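Local coordinates for 2L protein (Yaba-like disease virus, PDB 3IT8) that probably binds and blocks host tumour necrosis factor, using a scaffold related to the MHC class I fold, at residues D[72-75]-D[76-80]; D[147-150]-D[151-154]; D[164-167]-D[168-172]. All coordinates share one frame; numbering follows the deposited sequence.

Contact 1: D[72-75]-D[76-80]; sequences LMKE and TLEEI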
loop_
_atom_site.group_PDB
_atom_site.type_symbol
_atom_site.label_atom_id
_atom_site.label_comp_id
_atom_site.label_asym_id
_atom_site.label_seq_id
_atom_site.Cartn_x
_atom_site.Cartn_y
_atom_site.Cartn_z
ATOM N N LEU D 72 2.900 -45.875 -11.842
ATOM C CA LEU D 72 4.134 -45.199 -12.182
ATOM C C LEU D 72 5.282 -45.660 -11.312
ATOM O O LEU D 72 6.419 -45.668 -11.749
ATOM C CB LEU D 72 3.956 -43.686 -12.065
ATOM C CG LEU D 72 5.198 -42.878 -12.426
ATOM C CD1 LEU D 72 5.721 -43.265 -13.803
ATOM C CD2 LEU D 72 4.847 -41.414 -12.363
ATOM N N MET D 73 4.997 -46.033 -10.073
ATOM C CA MET D 73 6.052 -46.501 -9.178
ATOM C C MET D 73 6.438 -47.919 -9.553
ATOM O O MET D 73 7.590 -48.314 -9.456
ATOM C CB MET D 73 5.586 -46.456 -7.737
ATOM C CG MET D 73 5.393 -45.058 -7.249
ATOM S SD MET D 73 5.055 -44.989 -5.512
ATOM C CE MET D 73 6.597 -45.662 -4.885
ATOM N N LYS D 74 5.457 -48.696 -9.979
ATOM C CA LYS D 74 5.720 -50.053 -10.402
ATOM C C LYS D 74 6.683 -49.945 -11.598
ATOM O O LYS D 74 7.671 -50.659 -11.671
ATOM C CB LYS D 74 4.415 -50.719 -10.829
ATOM C CG LYS D 74 4.579 -52.146 -11.262
ATOM C CD LYS D 74 3.304 -52.671 -11.847
ATOM C CE LYS D 74 3.523 -54.002 -12.540
ATOM N NZ LYS D 74 2.246 -54.516 -13.139
ATOM N N GLU D 75 6.387 -49.040 -12.530
ATOM C CA GLU D 75 7.231 -48.848 -13.707
ATOM C C GLU D 75 8.646 -48.480 -13.265
ATOM O O GLU D 75 9.618 -49.039 -13.749
ATOM C CB GLU D 75 6.675 -47.731 -14.597
ATOM C CG GLU D 75 7.437 -47.553 -15.900
ATOM C CD GLU D 75 7.113 -46.247 -16.604
ATOM O OE1 GLU D 75 5.917 -45.959 -16.822
ATOM O OE2 GLU D 75 8.062 -45.507 -16.945
ATOM N N THR D 76 8.749 -47.542 -12.332
ATOM C CA THR D 76 10.031 -47.081 -11.835
ATOM C C THR D 76 10.815 -48.179 -11.149
ATOM O O THR D 76 12.027 -48.275 -11.297
ATOM C CB THR D 76 9.862 -45.936 -10.847
ATOM O OG1 THR D 76 9.163 -44.866 -11.489
ATOM C CG2 THR D 76 11.233 -45.450 -10.359
ATOM N N LEU D 77 10.131 -49.008 -10.382
ATOM C CA LEU D 77 10.814 -50.082 -9.699
ATOM C C LEU D 77 11.386 -51.087 -10.705
ATOM O O LEU D 77 12.506 -51.564 -10.536
ATOM C CB LEU D 77 9.856 -50.770 -8.735
ATOM C CG LEU D 77 10.446 -51.905 -7.891
ATOM C CD1 LEU D 77 11.826 -51.519 -7.343
ATOM C CD2 LEU D 77 9.480 -52.233 -6.754
ATOM N N GLU D 78 10.627 -51.397 -11.756
ATOM C CA GLU D 78 11.085 -52.335 -12.777
ATOM C C GLU D 78 12.361 -51.829 -13.446
ATOM O O GLU D 78 13.324 -52.579 -13.587
ATOM C CB GLU D 78 9.985 -52.557 -13.824
ATOM C CG GLU D 78 8.796 -53.352 -13.297
ATOM C CD GLU D 78 7.729 -53.602 -14.353
ATOM O OE1 GLU D 78 8.086 -54.085 -15.449
ATOM O OE2 GLU D 78 6.536 -53.326 -14.087
ATOM N N GLU D 79 12.368 -50.556 -13.844
ATOM C CA GLU D 79 13.531 -49.959 -14.499
ATOM C C GLU D 79 14.727 -49.995 -13.554
ATOM O O GLU D 79 15.842 -50.333 -13.949
ATOM C CB GLU D 79 13.237 -48.512 -14.904
ATOM C CG GLU D 79 12.020 -48.346 -15.796
ATOM C CD GLU D 79 12.192 -48.983 -17.161
ATOM O OE1 GLU D 79 12.493 -50.193 -17.225
ATOM O OE2 GLU D 79 12.020 -48.268 -18.172
ATOM N N ILE D 80 14.487 -49.647 -12.297
ATOM C CA ILE D 80 15.541 -49.638 -11.295
ATOM C C ILE D 80 16.177 -51.005 -11.131
ATOM O O ILE D 80 17.378 -51.111 -10.892
ATOM C CB ILE D 80 15.005 -49.178 -9.927
ATOM C CG1 ILE D 80 14.786 -47.664 -9.937
ATOM C CG2 ILE D 80 15.973 -49.535 -8.840
ATOM C CD1 ILE D 80 14.231 -47.120 -8.641
#
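T76 turns its hydroxyl back along the helix onto the carbonyl of L72, four residues earlier. OG1 lies anti to T76's own carbonyl carbon (chi1 -58°), and from there it donates to L72 O at 2.9 Å. The amide T76 N also donates to L72 O, at 3.0 Å, and the two donors arrive from opposite faces of the carbonyl plane, so one oxygen takes two bonds. The same hydroxyl is hydrogen-bonded to M140 N, which makes threonine apt here: a short, buried side chain whose oxygen serves both its own helix and a neighbouring loop. The side chain also packs on L91.

All of this belongs to helix 61-82, which in this MHC-like domain runs over the eight-stranded antiparallel sheet. M73 and L77 supply the oily underside: M73 packs on Y7, V9, L91 and L93, and L77 on V9. Four residues apart, they fall on the same face of the helix, with L77 N bonded to M73 O at 2.8 Å.

The outer side is charged. K74, its chain fully extended, crosses the extended E78 at a slant. The carboxylate oxygen E78 OE2 meets the alkyl part of the lysine, 3.5 Å from K74 CE, while K74 NZ remains 4.6 Å from E78 OE2, so the opposite charges are near each other without pairing directly. E79 instead bends at chi2 (-66°): its CG rests 3.2 Å from E75 O, and its OE1 forms a salt bridge with K82.

Contact 2: D[147-150]-D[151-154]; sequences LWKD and VKAY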
loop_
_atom_site.group_PDB
_atom_site.type_symbol
_atom_site.label_atom_id
_atom_site.label_comp_id
_atom_site.label_asym_id
_atom_site.label_seq_id
_atom_site.Cartn_x
_atom_site.Cartn_y
_atom_site.Cartn_z
ATOM N N LEU D 147 4.937 -39.050 -18.240
ATOM C CA LEU D 147 4.029 -38.618 -17.176
ATOM C C LEU D 147 4.616 -37.583 -16.229
ATOM O O LEU D 147 3.985 -37.219 -15.235
ATOM C CB LEU D 147 3.559 -39.824 -16.360
ATOM C CG LEU D 147 2.686 -40.814 -17.127
ATOM C CD1 LEU D 147 2.388 -42.009 -16.255
ATOM C CD2 LEU D 147 1.394 -40.122 -17.558
ATOM N N TRP D 148 5.817 -37.108 -16.543
ATOM C CA TRP D 148 6.490 -36.117 -15.710
ATOM C C TRP D 148 5.568 -34.955 -15.322
ATOM O O TRP D 148 5.567 -34.509 -14.167
ATOM C CB TRP D 148 7.721 -35.570 -16.434
ATOM C CG TRP D 148 8.487 -34.584 -15.624
ATOM C CD1 TRP D 148 8.743 -33.272 -15.936
ATOM C CD2 TRP D 148 9.096 -34.822 -14.352
ATOM N NE1 TRP D 148 9.478 -32.683 -14.933
ATOM C CE2 TRP D 148 9.707 -33.610 -13.949
ATOM C CE3 TRP D 148 9.187 -35.942 -13.513
ATOM C CZ2 TRP D 148 10.399 -33.489 -12.743
ATOM C CZ3 TRP D 148 9.876 -35.822 -12.315
ATOM C CH2 TRP D 148 10.474 -34.603 -11.941
ATOM N N LYS D 149 4.782 -34.474 -16.284
ATOM C CA LYS D 149 3.887 -33.363 -16.024
ATOM C C LYS D 149 2.962 -33.679 -14.866
ATOM O O LYS D 149 2.644 -32.801 -14.059
ATOM C CB LYS D 149 3.080 -33.003 -17.282
ATOM C CG LYS D 149 3.945 -32.594 -18.480
ATOM C CD LYS D 149 5.023 -31.562 -18.093
ATOM C CE LYS D 149 6.139 -31.471 -19.139
ATOM N NZ LYS D 149 7.367 -30.806 -18.615
ATOM N N ASP D 150 2.538 -34.932 -14.768
ATOM C CA ASP D 150 1.650 -35.317 -13.682
ATOM C C ASP D 150 2.407 -35.386 -12.367
ATOM O O ASP D 150 1.860 -35.045 -11.315
ATOM C CB ASP D 150 0.983 -36.658 -13.980
ATOM C CG ASP D 150 -0.069 -36.550 -15.063
ATOM O OD1 ASP D 150 -0.934 -35.657 -14.953
ATOM O OD2 ASP D 150 -0.036 -37.355 -16.017
ATOM N N VAL D 151 3.665 -35.820 -12.425
ATOM C CA VAL D 151 4.477 -35.899 -11.222
ATOM C C VAL D 151 4.598 -34.494 -10.666
ATOM O O VAL D 151 4.309 -34.264 -9.496
ATOM C CB VAL D 151 5.867 -36.451 -11.520
ATOM C CG1 VAL D 151 6.729 -36.369 -10.282
ATOM C CG2 VAL D 151 5.764 -37.884 -11.975
ATOM N N LYS D 152 5.007 -33.550 -11.513
ATOM C CA LYS D 152 5.157 -32.157 -11.097
ATOM C C LYS D 152 3.900 -31.656 -10.411
ATOM O O LYS D 152 3.946 -31.046 -9.348
ATOM C CB LYS D 152 5.430 -31.257 -12.299
ATOM C CG LYS D 152 6.869 -31.176 -12.742
ATOM C CD LYS D 152 6.965 -30.266 -13.952
ATOM C CE LYS D 152 8.396 -30.093 -14.396
ATOM N NZ LYS D 152 8.479 -29.326 -15.661
ATOM N N ALA D 153 2.769 -31.916 -11.038
ATOM C CA ALA D 153 1.492 -31.476 -10.510
ATOM C C ALA D 153 1.066 -32.149 -9.206
ATOM O O ALA D 153 0.713 -31.466 -8.243
ATOM C CB ALA D 153 0.424 -31.669 -11.573
ATOM N N TYR D 154 1.092 -33.480 -9.173
ATOM C CA TYR D 154 0.682 -34.208 -7.982
ATOM C C TYR D 154 1.660 -34.098 -6.832
ATOM O O TYR D 154 1.268 -33.764 -5.725
ATOM C CB TYR D 154 0.452 -35.682 -8.316
ATOM C CG TYR D 154 -0.708 -35.908 -9.247
ATOM C CD1 TYR D 154 -0.721 -36.989 -10.127
ATOM C CD2 TYR D 154 -1.796 -35.044 -9.247
ATOM C CE1 TYR D 154 -1.784 -37.203 -10.979
ATOM C CE2 TYR D 154 -2.864 -35.250 -10.093
ATOM C CZ TYR D 154 -2.853 -36.329 -10.954
ATOM O OH TYR D 154 -3.924 -36.538 -11.784
#
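The opening turn of helix 148-174, one of the two long helices above the sheet of the MHC-like domain, is built round W148 and its neighbours V151 and K152. L147 takes the N-cap position, and its carbonyl starts the helix by accepting from D150 N at 2.7 Å and from V151 N at 3.2 Å. Its amide is held by N145 OD1.

W148 has CG anti to the backbone N (chi1 -178°), which swings the indole along the helix. K152 lies across it at about a right angle, with K152 CG over one face in a CH-pi contact, 4.1 Å from the centroid of the five-membered ring and 28° off the ring normal. The six-membered ring serves V151 instead: W148 CZ3 is 3.8 Å from V151 CG1. V151, compact and branched, faces helix 61-82. Further round the turn, Y154 CE1 comes within 4.1 Å of D150 CB, and the tyrosine ring meets F68 edge to face.

K149 runs beside K152, pointing the same way. The lysine ends are modelled close together, but their exact placement is doubtful; two like charges there would probably repel and spread into solvent, since K149 is exposed. The acidic D150, in the first turn, suits the positive end of the helix dipole and would probably be favoured there.

Contact 3: D[164-167]-D[168-172]; sequences SLAI and LDYQK
Y170 reaches back over A166, and its side chain can be followed outward from the helix. Its CB sits 3.6 Å from I167 O. With CG anti to Y170's own carbonyl carbon (chi1 -76°), the ring turns toward the preceding turn, and Y170 CD1 meets A166 O at 3.3 Å; that oxygen lies at the ring's edge, in its plane. One atom on, Y170 CE1 touches A166 CB at 4.2 Å, and alanine suits the place because its side chain ends at the methyl. At the tip, OH is hydrogen-bonded to D23 OD2, Y5 OH and T59 OG1, while F51 stacks on the ring.

The backbone beneath is less regular than a plain alpha-helix. A166 O takes two amides: Y170 N at 3.2 Å and D169 N at 2.7 Å. L168 N makes a bent i to i+3 bond to L165 O at 3.3 Å, the donor well above the carbonyl plane, and Q171 N returns to the four-residue pattern on I167 O.

I167 packs on L3, Y25 and C97; its wholly apolar branches suit this buried place against the sheet. L165, L168, Q171 and K172 all meet a chain of another protein in the assembly, and L165 a second such chain. This outer side is thus part of a protein-protein interface, consistent with capture of the cytokine.

Tyrosine gives this helix both an apolar ring and a hydroxyl for a polar cluster. Three partners fix where the hydroxyl sits, the F51 stack and A166 packing limit the ring's rotation, and the carboxylate of D23 would probably polarise the phenol.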
loop_
_atom_site.group_PDB
_atom_site.type_symbol
_atom_site.label_atom_id
_atom_site.label_comp_id
_atom_site.label_asym_id
_atom_site.label_seq_id
_atom_site.Cartn_x
_atom_site.Cartn_y
_atom_site.Cartn_z
ATOM N N SER D 164 0.461 -28.153 3.121
ATOM C CA SER D 164 0.356 -27.170 4.199
ATOM C C SER D 164 -1.069 -26.663 4.399
ATOM O O SER D 164 -1.433 -26.252 5.494
ATOM C CB SER D 164 1.263 -25.985 3.930
ATOM O OG SER D 164 0.795 -25.274 2.812
ATOM N N LEU D 165 -1.872 -26.669 3.342
ATOM C CA LEU D 165 -3.254 -26.239 3.458
ATOM C C LEU D 165 -4.104 -27.377 4.030
ATOM O O LEU D 165 -4.929 -27.180 4.926
ATOM C CB LEU D 165 -3.797 -25.832 2.093
ATOM C CG LEU D 165 -3.228 -24.536 1.511
ATOM C CD1 LEU D 165 -3.736 -24.333 0.089
ATOM C CD2 LEU D 165 -3.644 -23.364 2.384
ATOM N N ALA D 166 -3.892 -28.579 3.511
ATOM C CA ALA D 166 -4.639 -29.737 3.960
ATOM C C ALA D 166 -4.439 -30.035 5.443
ATOM O O ALA D 166 -5.410 -30.260 6.167
ATOM C CB ALA D 166 -4.249 -30.943 3.124
ATOM N N ILE D 167 -3.186 -30.027 5.898
ATOM C CA ILE D 167 -2.898 -30.337 7.293
ATOM C C ILE D 167 -3.804 -29.594 8.258
ATOM O O ILE D 167 -4.135 -30.108 9.320
ATOM C CB ILE D 167 -1.419 -30.047 7.663
ATOM C CG1 ILE D 167 -1.096 -30.676 9.017
ATOM C CG2 ILE D 167 -1.180 -28.554 7.761
ATOM C CD1 ILE D 167 0.363 -30.626 9.368
ATOM N N LEU D 168 -4.223 -28.392 7.879
ATOM C CA LEU D 168 -5.098 -27.594 8.733
ATOM C C LEU D 168 -6.515 -28.170 8.819
ATOM O O LEU D 168 -7.187 -28.029 9.842
ATOM C CB LEU D 168 -5.133 -26.139 8.252
ATOM C CG LEU D 168 -3.795 -25.374 8.343
ATOM C CD1 LEU D 168 -3.985 -23.961 7.866
ATOM C CD2 LEU D 168 -3.263 -25.376 9.772
ATOM N N ASP D 169 -6.971 -28.824 7.756
ATOM C CA ASP D 169 -8.293 -29.434 7.779
ATOM C C ASP D 169 -8.265 -30.675 8.676
ATOM O O ASP D 169 -9.228 -30.954 9.397
ATOM C CB ASP D 169 -8.743 -29.823 6.370
ATOM C CG ASP D 169 -9.068 -28.617 5.504
ATOM O OD1 ASP D 169 -9.737 -27.688 6.015
ATOM O OD2 ASP D 169 -8.670 -28.608 4.312
ATOM N N TYR D 170 -7.163 -31.419 8.631
ATOM C CA TYR D 170 -7.038 -32.607 9.459
ATOM C C TYR D 170 -7.109 -32.183 10.916
ATOM O O TYR D 170 -7.852 -32.766 11.717
ATOM C CB TYR D 170 -5.706 -33.321 9.211
ATOM C CG TYR D 170 -5.638 -34.123 7.922
ATOM C CD1 TYR D 170 -5.568 -33.492 6.683
ATOM C CD2 TYR D 170 -5.610 -35.515 7.942
ATOM C CE1 TYR D 170 -5.464 -34.225 5.502
ATOM C CE2 TYR D 170 -5.506 -36.253 6.763
ATOM C CZ TYR D 170 -5.431 -35.596 5.553
ATOM O OH TYR D 170 -5.293 -36.302 4.386
ATOM N N GLN D 171 -6.332 -31.155 11.250
ATOM C CA GLN D 171 -6.282 -30.648 12.602
ATOM C C GLN D 171 -7.672 -30.331 13.127
ATOM O O GLN D 171 -8.011 -30.716 14.243
ATOM C CB GLN D 171 -5.407 -29.414 12.666
ATOM C CG GLN D 171 -5.335 -28.835 14.042
ATOM C CD GLN D 171 -4.348 -27.707 14.137
ATOM O OE1 GLN D 171 -4.393 -26.754 13.344
ATOM N NE2 GLN D 171 -3.440 -27.797 15.112
ATOM N N LYS D 172 -8.479 -29.634 12.329
ATOM C CA LYS D 172 -9.845 -29.290 12.734
ATOM C C LYS D 172 -10.664 -30.521 13.094
ATOM O O LYS D 172 -11.280 -30.578 14.156
ATOM C CB LYS D 172 -10.587 -28.554 11.624
ATOM C CG LYS D 172 -10.238 -27.108 11.483
ATOM C CD LYS D 172 -11.198 -26.423 10.532
ATOM C CE LYS D 172 -10.860 -24.932 10.386
ATOM N NZ LYS D 172 -11.879 -24.157 9.613
#

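How the contacts relate
All three contacts belong to the helical layer above the sheet of the N-terminal domain. Contact 1 is on helix 61-82, while contacts 2 and 3 share helix 148-174. Contacts 1 and 2, with centres 15 Å apart, join the two helices directly: L72 CD2 packs against V151 CG2 at 3.7 Å. Contact 3 lies further along, its centre 23 Å from that of contact 2 and 31 Å from that of contact 1, with nearest atoms about 11 and 17 Å away. Of the three, contact 3 alone lies at the interface with another protein. Sugars of N-linked glycans, attached to the protein itself rather than bound in a pocket, lie about 9 Å from the M73 side chain and about 10 Å from that of D169.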